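Local coordinates for protein protease LasA (Pseudomonas aeruginosa, PDB 3IT5) that cleaves the pentaglycine cross-links of staphylococcal peptidoglycan as a secreted zinc metalloendopeptidase of the M23 family and also helps degrade host elastin, at residues A1-L9 against G136-I144. Numbering follows the deposited sequence.
Sequences APPSNLMQL and GASFGPYRI
Met7 and Phe139 run side by side and point the same way, and the contact between the N-terminal arm 1-9 and the hairpin 136-144 is built round this pair. The methionine chain turns about its CG-SD bond (chi3 -92°), and Met7 SD meets Phe139 CE2 at 3.7 Å; the sulfur stands 57° off the ring normal, an oblique Met-aromatic contact. At the ring's edge, near its plane, the carbonyl Gln8 O approaches CD2. Leu9 arrives at about a right angle to both aromatic side chains and divides its branches between them: CD2 packs on CB of Phe139 at 3.7 Å, while CD1 comes obliquely against CE2 of Tyr142. CG of Leu9 lies anti to the carbonyl carbon (chi1 -61°), which brings it to 4.1 Å from Phe139 CB. The backbone fastens this end through one nearly straight bond, Gly140 N to Met7 O, 2.7 Å long. Gly140 belongs to the type II' turn from Phe139 to Tyr142, so the arm grips the hairpin at its bend. Farther toward the N-terminus, water replaces direct pairing. One molecule links Pro2 O to Ser138 N; a second donates to Pro3 O and to Ser138 O (2.9 Å) and accepts from Met7 N, satisfying both backbone polar atoms of Ser138. Beside the waters Ser4 CA rests on Ser138 CB, and the Pro2 ring touches Ala137 CB through CD, 4.0 Å away. Irregular chain thus borders strand 138-139, an outermost strand of a four-stranded antiparallel sheet, whose Tyr142 hydroxyl is bonded to Tyr176 O. The larger antiparallel sheet also touches the contact: Leu125 of strand 121-127 touches Pro2, Met7 and Ala137, and Trp75 and Thr77 of strand 75-83 meet the arm, which therefore lies against both sheets.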
# COMPACT_ATOMS: atom_id res chain seq x y z
N ALA A 1 -2.80 13.62 -9.52
CA ALA A 1 -2.32 12.38 -10.20
C ALA A 1 -0.79 12.29 -10.11
O ALA A 1 -0.09 13.00 -10.83
CB ALA A 1 -2.78 12.35 -11.64
N PRO A 2 -0.27 11.41 -9.24
CA PRO A 2 1.16 11.38 -8.91
C PRO A 2 2.02 11.11 -10.14
O PRO A 2 1.58 10.39 -11.04
CB PRO A 2 1.28 10.21 -7.94
CG PRO A 2 -0.11 9.85 -7.54
CD PRO A 2 -0.98 10.25 -8.66
N PRO A 3 3.24 11.69 -10.19
CA PRO A 3 4.13 11.37 -11.31
C PRO A 3 4.34 9.86 -11.42
O PRO A 3 4.57 9.18 -10.42
CB PRO A 3 5.44 12.07 -10.93
CG PRO A 3 5.02 13.19 -10.04
CD PRO A 3 3.85 12.65 -9.26
N SER A 4 4.25 9.35 -12.65
CA SER A 4 4.30 7.91 -12.92
C SER A 4 5.63 7.23 -12.55
O SER A 4 5.71 6.00 -12.54
CB SER A 4 3.98 7.66 -14.40
OG SER A 4 4.99 8.22 -15.23
N ASN A 5 6.65 8.04 -12.25
CA ASN A 5 7.98 7.55 -11.87
C ASN A 5 8.32 7.79 -10.39
O ASN A 5 9.46 7.62 -9.97
CB ASN A 5 9.05 8.19 -12.76
CG ASN A 5 9.16 9.69 -12.54
OD1 ASN A 5 8.23 10.33 -12.04
ND2 ASN A 5 10.31 10.26 -12.89
N LEU A 6 7.31 8.20 -9.61
CA LEU A 6 7.50 8.55 -8.21
C LEU A 6 7.39 7.36 -7.26
O LEU A 6 8.09 7.30 -6.25
CB LEU A 6 6.51 9.65 -7.78
CG LEU A 6 6.57 10.19 -6.35
CD1 LEU A 6 7.96 10.75 -6.00
CD2 LEU A 6 5.51 11.24 -6.13
N MET A 7 6.52 6.41 -7.61
CA MET A 7 6.16 5.34 -6.69
C MET A 7 6.30 3.92 -7.24
O MET A 7 6.04 3.67 -8.42
CB MET A 7 4.74 5.54 -6.16
CG MET A 7 4.66 6.56 -5.05
SD MET A 7 2.98 6.88 -4.54
CE MET A 7 2.59 8.27 -5.59
N GLN A 8 6.74 3.02 -6.36
CA GLN A 8 6.70 1.58 -6.58
C GLN A 8 5.67 0.99 -5.61
O GLN A 8 5.14 1.71 -4.76
CB GLN A 8 8.08 0.96 -6.34
CG GLN A 8 8.61 1.14 -4.91
CD GLN A 8 9.57 0.05 -4.47
OE1 GLN A 8 9.25 -0.74 -3.58
NE2 GLN A 8 10.74 -0.01 -5.09
N LEU A 9 5.41 -0.31 -5.72
CA LEU A 9 4.54 -1.01 -4.77
C LEU A 9 5.21 -1.14 -3.40
O LEU A 9 6.43 -1.28 -3.32
CB LEU A 9 4.16 -2.39 -5.33
CG LEU A 9 3.40 -2.40 -6.66
CD1 LEU A 9 3.55 -3.75 -7.38
CD2 LEU A 9 1.92 -2.05 -6.47
N GLY A 136 -6.04 6.14 -11.61
CA GLY A 136 -4.99 6.57 -12.53
C GLY A 136 -3.57 6.63 -12.00
O GLY A 136 -2.64 6.91 -12.75
N ALA A 137 -3.38 6.36 -10.70
CA ALA A 137 -2.06 6.41 -10.08
C ALA A 137 -1.15 5.26 -10.54
O ALA A 137 -1.60 4.13 -10.70
CB ALA A 137 -2.18 6.41 -8.56
N SER A 138 0.13 5.57 -10.75
CA SER A 138 1.12 4.55 -11.11
C SER A 138 1.95 4.06 -9.92
O SER A 138 2.39 4.86 -9.08
CB SER A 138 2.06 5.03 -12.22
OG SER A 138 1.41 5.08 -13.47
N PHE A 139 2.13 2.75 -9.85
CA PHE A 139 3.03 2.12 -8.90
C PHE A 139 3.89 1.18 -9.72
O PHE A 139 3.43 0.12 -10.15
CB PHE A 139 2.23 1.35 -7.84
CG PHE A 139 1.39 2.23 -6.96
CD1 PHE A 139 0.05 2.43 -7.25
CD2 PHE A 139 1.95 2.87 -5.86
CE1 PHE A 139 -0.74 3.25 -6.45
CE2 PHE A 139 1.18 3.70 -5.05
CZ PHE A 139 -0.17 3.89 -5.35
N GLY A 140 5.12 1.61 -9.98
CA GLY A 140 5.95 0.98 -11.01
C GLY A 140 5.30 1.18 -12.36
O GLY A 140 4.79 2.27 -12.65
N PRO A 141 5.28 0.13 -13.21
CA PRO A 141 4.63 0.21 -14.52
C PRO A 141 3.09 0.20 -14.43
O PRO A 141 2.43 0.58 -15.40
CB PRO A 141 5.13 -1.05 -15.23
CG PRO A 141 5.37 -2.03 -14.12
CD PRO A 141 5.88 -1.20 -12.97
N TYR A 142 2.55 -0.22 -13.29
CA TYR A 142 1.10 -0.40 -13.12
C TYR A 142 0.34 0.90 -12.92
O TYR A 142 0.69 1.72 -12.06
CB TYR A 142 0.79 -1.33 -11.94
CG TYR A 142 1.50 -2.66 -11.96
CD1 TYR A 142 1.18 -3.63 -12.91
CD2 TYR A 142 2.48 -2.96 -11.02
CE1 TYR A 142 1.84 -4.86 -12.93
CE2 TYR A 142 3.15 -4.18 -11.03
CZ TYR A 142 2.82 -5.13 -11.99
OH TYR A 142 3.46 -6.34 -12.00
N ARG A 143 -0.70 1.09 -13.73
CA ARG A 143 -1.70 2.13 -13.50
C ARG A 143 -2.93 1.46 -12.92
O ARG A 143 -3.45 0.49 -13.47
CB ARG A 143 -2.05 2.84 -14.81
CG ARG A 143 -3.15 3.90 -14.67
CD ARG A 143 -3.61 4.43 -16.02
NE ARG A 143 -2.63 5.34 -16.61
CZ ARG A 143 -2.85 6.09 -17.69
NH1 ARG A 143 -4.02 6.05 -18.32
NH2 ARG A 143 -1.89 6.89 -18.14
N ILE A 144 -3.41 1.99 -11.79
CA ILE A 144 -4.56 1.41 -11.11
C ILE A 144 -5.88 2.03 -11.57
O ILE A 144 -5.99 3.26 -11.73
CB ILE A 144 -4.38 1.45 -9.56
CG1 ILE A 144 -5.58 0.84 -8.83
CG2 ILE A 144 -4.10 2.86 -9.07
CD1 ILE A 144 -5.29 0.46 -7.37
O HOH W 1 1.46 7.88 -10.69
O HOH W 2 4.42 6.86 -9.30